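Local coordinates for protein adhesin (Streptococcus sanguinis SK1 = NCTC 7863, PDB 6VT2) that binds sialylated glycans such as sialyl T antigen through two tandem Siglec-like modules and so probably mediates bacterial adhesion, at residues G362-N367 and V380-D385. Sequence-based numbering, arbitrary orientation.
Sequences GNLPNN and VIYPDD
Leu364 and Pro365 meet the ring of Tyr382 along one edge. Pro365 CD lies in the ring plane, 3.9 Å from Tyr382 CE1. Leu364 CD2 comes to the same edge nearer the hydroxyl, 3.6 Å from Tyr382 OH. The other branch of Leu364 turns to the strand, where CD1 packs against Val380 CG1 at 4.0 Å. Val380 holds CG1 anti to its backbone N (chi1 179°), which directs that methyl at the leucine. Leu364, Val380 and Tyr382 are buried, and apart from the phenol oxygen the surfaces that meet here are apolar. That oxygen hydrogen-bonds Asp393 OD2. Leu364 and Pro365 cover one edge of a side chain that lies close to a calcium ion, whose site includes Thr324, Tyr327 and Asp393.

Toward Asn367 the contact is more open to solvent, though its few touches are close. Asn367 sets the flat of its amide against the CB-CG edge of Pro383, with OD1 3.4 Å from Pro383 CG and ND2 3.5 Å from Pro383 CB. These are van der Waals touches. Pro365 CB and Pro383 CD meet more loosely, at 4.3 Å. Polar linkage here runs through one water, which donates to Asn367 O (2.6 Å) and to Ile381 O (2.7 Å), tying the two backbones together. Pro383 takes the second position of a type I beta turn from Tyr382 to Asp385.

The contact belongs to the second atypical Rib domain. Residues 362-367 connect helix 346-360 to strand 369-372. Residues 380-385 carry strand 378-381 into the turn. Leu364 and Val380 both touch Tyr370 of strand 369-372, and Val380 also packs on Ile395 of strand 392-395. The loop thus closes against the end of the middle strand of a three-stranded antiparallel sheet.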
ATOM      1  N   GLY A 362      29.827 -23.070  19.969  1.00 17.13           N
ATOM      2  CA  GLY A 362      28.500 -22.759  19.489  1.00 18.93           C
ATOM      3  C   GLY A 362      27.613 -22.023  20.460  1.00 17.39           C
ATOM      4  O   GLY A 362      26.535 -21.567  20.054  1.00 19.94           O
ATOM      5  N   ASN A 363      28.045 -21.852  21.711  1.00 11.65           N
ATOM      6  CA  ASN A 363      27.297 -21.134  22.722  1.00 11.79           C
ATOM      7  C   ASN A 363      27.989 -19.840  23.109  1.00 13.37           C
ATOM      8  O   ASN A 363      27.437 -18.772  22.922  1.00 14.89           O
ATOM      9  CB  ASN A 363      27.137 -22.037  23.940  1.00 13.42           C
ATOM     10  CG  ASN A 363      26.478 -21.348  25.084  1.00 14.39           C
ATOM     11  OD1 ASN A 363      25.526 -20.595  24.903  1.00 15.89           O
ATOM     12  ND2 ASN A 363      27.008 -21.551  26.283  1.00 13.03           N
ATOM     13  N   LEU A 364      29.173 -19.919  23.648  1.00 11.94           N
ATOM     14  CA  LEU A 364      29.951 -18.745  24.013  1.00  9.35           C
ATOM     15  C   LEU A 364      30.746 -18.263  22.829  1.00 12.37           C
ATOM     16  O   LEU A 364      30.953 -19.010  21.884  1.00 10.92           O
ATOM     17  CB  LEU A 364      30.889 -19.094  25.147  1.00 10.77           C
ATOM     18  CG  LEU A 364      30.197 -19.684  26.363  1.00 10.25           C
ATOM     19  CD1 LEU A 364      31.209 -19.986  27.445  1.00 12.79           C
ATOM     20  CD2 LEU A 364      29.111 -18.801  26.808  1.00 10.22           C
ATOM     21  N   PRO A 365      31.231 -17.025  22.893  1.00  9.36           N
ATOM     22  CA  PRO A 365      32.096 -16.507  21.838  1.00  9.64           C
ATOM     23  C   PRO A 365      33.276 -17.422  21.626  1.00 10.76           C
ATOM     24  O   PRO A 365      33.781 -18.030  22.568  1.00 11.88           O
ATOM     25  CB  PRO A 365      32.503 -15.129  22.352  1.00 10.68           C
ATOM     26  CG  PRO A 365      31.384 -14.735  23.219  1.00 10.90           C
ATOM     27  CD  PRO A 365      30.923 -15.998  23.904  1.00 10.02           C
ATOM     28  N   ASN A 366      33.698 -17.519  20.375  1.00 10.76           N
ATOM     29  CA  ASN A 366      34.835 -18.348  20.065  1.00 10.68           C
ATOM     30  C   ASN A 366      36.102 -17.799  20.677  1.00  9.57           C
ATOM     31  O   ASN A 366      37.092 -18.538  20.744  1.00 12.47           O
ATOM     32  CB  ASN A 366      35.030 -18.472  18.577  1.00 12.68           C
ATOM     33  CG  ASN A 366      33.876 -19.189  17.881  1.00 19.10           C
ATOM     34  OD1 ASN A 366      33.290 -20.129  18.395  1.00 18.69           O
ATOM     35  ND2 ASN A 366      33.544 -18.734  16.737  1.00 14.04           N
ATOM     36  N   ASN A 367      36.084 -16.522  21.107  1.00 10.21           N
ATOM     37  CA  ASN A 367      37.257 -15.895  21.746  1.00 10.26           C
ATOM     38  C   ASN A 367      37.036 -15.653  23.240  1.00  9.46           C
ATOM     39  O   ASN A 367      37.617 -14.795  23.793  1.00 13.29           O
ATOM     40  CB  ASN A 367      37.730 -14.656  21.006  1.00 10.02           C
ATOM     41  CG  ASN A 367      36.705 -13.562  20.955  1.00  9.49           C
ATOM     42  OD1 ASN A 367      35.552 -13.834  21.049  1.00 12.14           O
ATOM     43  ND2 ASN A 367      37.151 -12.361  20.713  1.00 11.20           N
ATOM     44  N   VAL A 380      35.191 -17.709  33.302  1.00  9.22           N
ATOM     45  CA  VAL A 380      34.951 -17.493  31.899  1.00  9.33           C
ATOM     46  C   VAL A 380      35.052 -15.991  31.688  1.00  9.23           C
ATOM     47  O   VAL A 380      34.308 -15.217  32.298  1.00 10.58           O
ATOM     48  CB  VAL A 380      33.568 -18.003  31.515  1.00 10.96           C
ATOM     49  CG1 VAL A 380      33.271 -17.776  30.083  1.00 11.12           C
ATOM     50  CG2 VAL A 380      33.411 -19.483  31.854  1.00 13.34           C
ATOM     51  N   ILE A 381      35.969 -15.575  30.822  1.00  9.25           N
ATOM     52  CA  ILE A 381      36.204 -14.161  30.571  1.00  9.51           C
ATOM     53  C   ILE A 381      35.836 -13.840  29.133  1.00  9.27           C
ATOM     54  O   ILE A 381      36.424 -14.378  28.184  1.00 10.92           O
ATOM     55  CB  ILE A 381      37.662 -13.804  30.861  1.00 10.12           C
ATOM     56  CG1 ILE A 381      38.058 -14.247  32.303  1.00 11.32           C
ATOM     57  CG2 ILE A 381      37.864 -12.371  30.609  1.00 11.47           C
ATOM     58  CD1 ILE A 381      39.530 -13.997  32.575  1.00 15.56           C
ATOM     59  N   TYR A 382      34.845 -12.990  28.985  1.00  9.25           N
ATOM     60  CA  TYR A 382      34.341 -12.620  27.681  1.00  9.26           C
ATOM     61  C   TYR A 382      35.192 -11.512  27.128  1.00  9.28           C
ATOM     62  O   TYR A 382      35.899 -10.829  27.862  1.00  9.28           O
ATOM     63  CB  TYR A 382      32.903 -12.150  27.807  1.00  9.22           C
ATOM     64  CG  TYR A 382      32.015 -13.242  28.260  1.00 10.78           C
ATOM     65  CD1 TYR A 382      31.589 -14.195  27.361  1.00 11.68           C
ATOM     66  CD2 TYR A 382      31.621 -13.338  29.579  1.00  9.19           C
ATOM     67  CE1 TYR A 382      30.826 -15.252  27.763  1.00 13.88           C
ATOM     68  CE2 TYR A 382      30.827 -14.387  29.976  1.00  9.18           C
ATOM     69  CZ  TYR A 382      30.474 -15.332  29.095  1.00 10.13           C
ATOM     70  OH  TYR A 382      29.713 -16.406  29.486  1.00 11.99           O
ATOM     71  N   PRO A 383      35.198 -11.353  25.818  1.00  9.30           N
ATOM     72  CA  PRO A 383      36.203 -10.487  25.194  1.00  9.34           C
ATOM     73  C   PRO A 383      35.990  -8.988  25.419  1.00 10.93           C
ATOM     74  O   PRO A 383      36.851  -8.206  25.028  1.00 12.48           O
ATOM     75  CB  PRO A 383      36.121 -10.886  23.717  1.00 12.58           C
ATOM     76  CG  PRO A 383      34.913 -11.606  23.551  1.00 10.94           C
ATOM     77  CD  PRO A 383      34.588 -12.264  24.861  1.00  9.32           C
ATOM     78  N   ASP A 384      34.891  -8.579  26.036  1.00  9.29           N
ATOM     79  CA  ASP A 384      34.682  -7.199  26.409  1.00  9.28           C
ATOM     80  C   ASP A 384      35.138  -6.946  27.842  1.00  9.27           C
ATOM     81  O   ASP A 384      34.967  -5.845  28.362  1.00  9.27           O
ATOM     82  CB  ASP A 384      33.220  -6.777  26.264  1.00  9.31           C
ATOM     83  CG  ASP A 384      32.256  -7.587  27.092  1.00 10.33           C
ATOM     84  OD1 ASP A 384      32.542  -8.758  27.378  1.00  9.63           O
ATOM     85  OD2 ASP A 384      31.185  -7.087  27.435  1.00 10.54           O
ATOM     86  N   ASP A 385      35.714  -7.950  28.507  1.00  9.27           N
ATOM     87  CA  ASP A 385      36.151  -7.753  29.871  1.00 10.72           C
ATOM     88  C   ASP A 385      37.201  -6.659  29.946  1.00  9.29           C
ATOM     89  O   ASP A 385      38.174  -6.686  29.214  1.00 10.57           O
ATOM     90  CB  ASP A 385      36.722  -9.061  30.418  1.00 10.25           C
ATOM     91  CG  ASP A 385      37.142  -8.989  31.862  1.00 10.42           C
ATOM     92  OD1 ASP A 385      36.272  -8.995  32.739  1.00 11.99           O
ATOM     93  OD2 ASP A 385      38.356  -8.941  32.106  1.00 13.93           O
TER
HETATM   94  O   HOH W   1      37.652 -13.401  25.996  1.00 24.25           O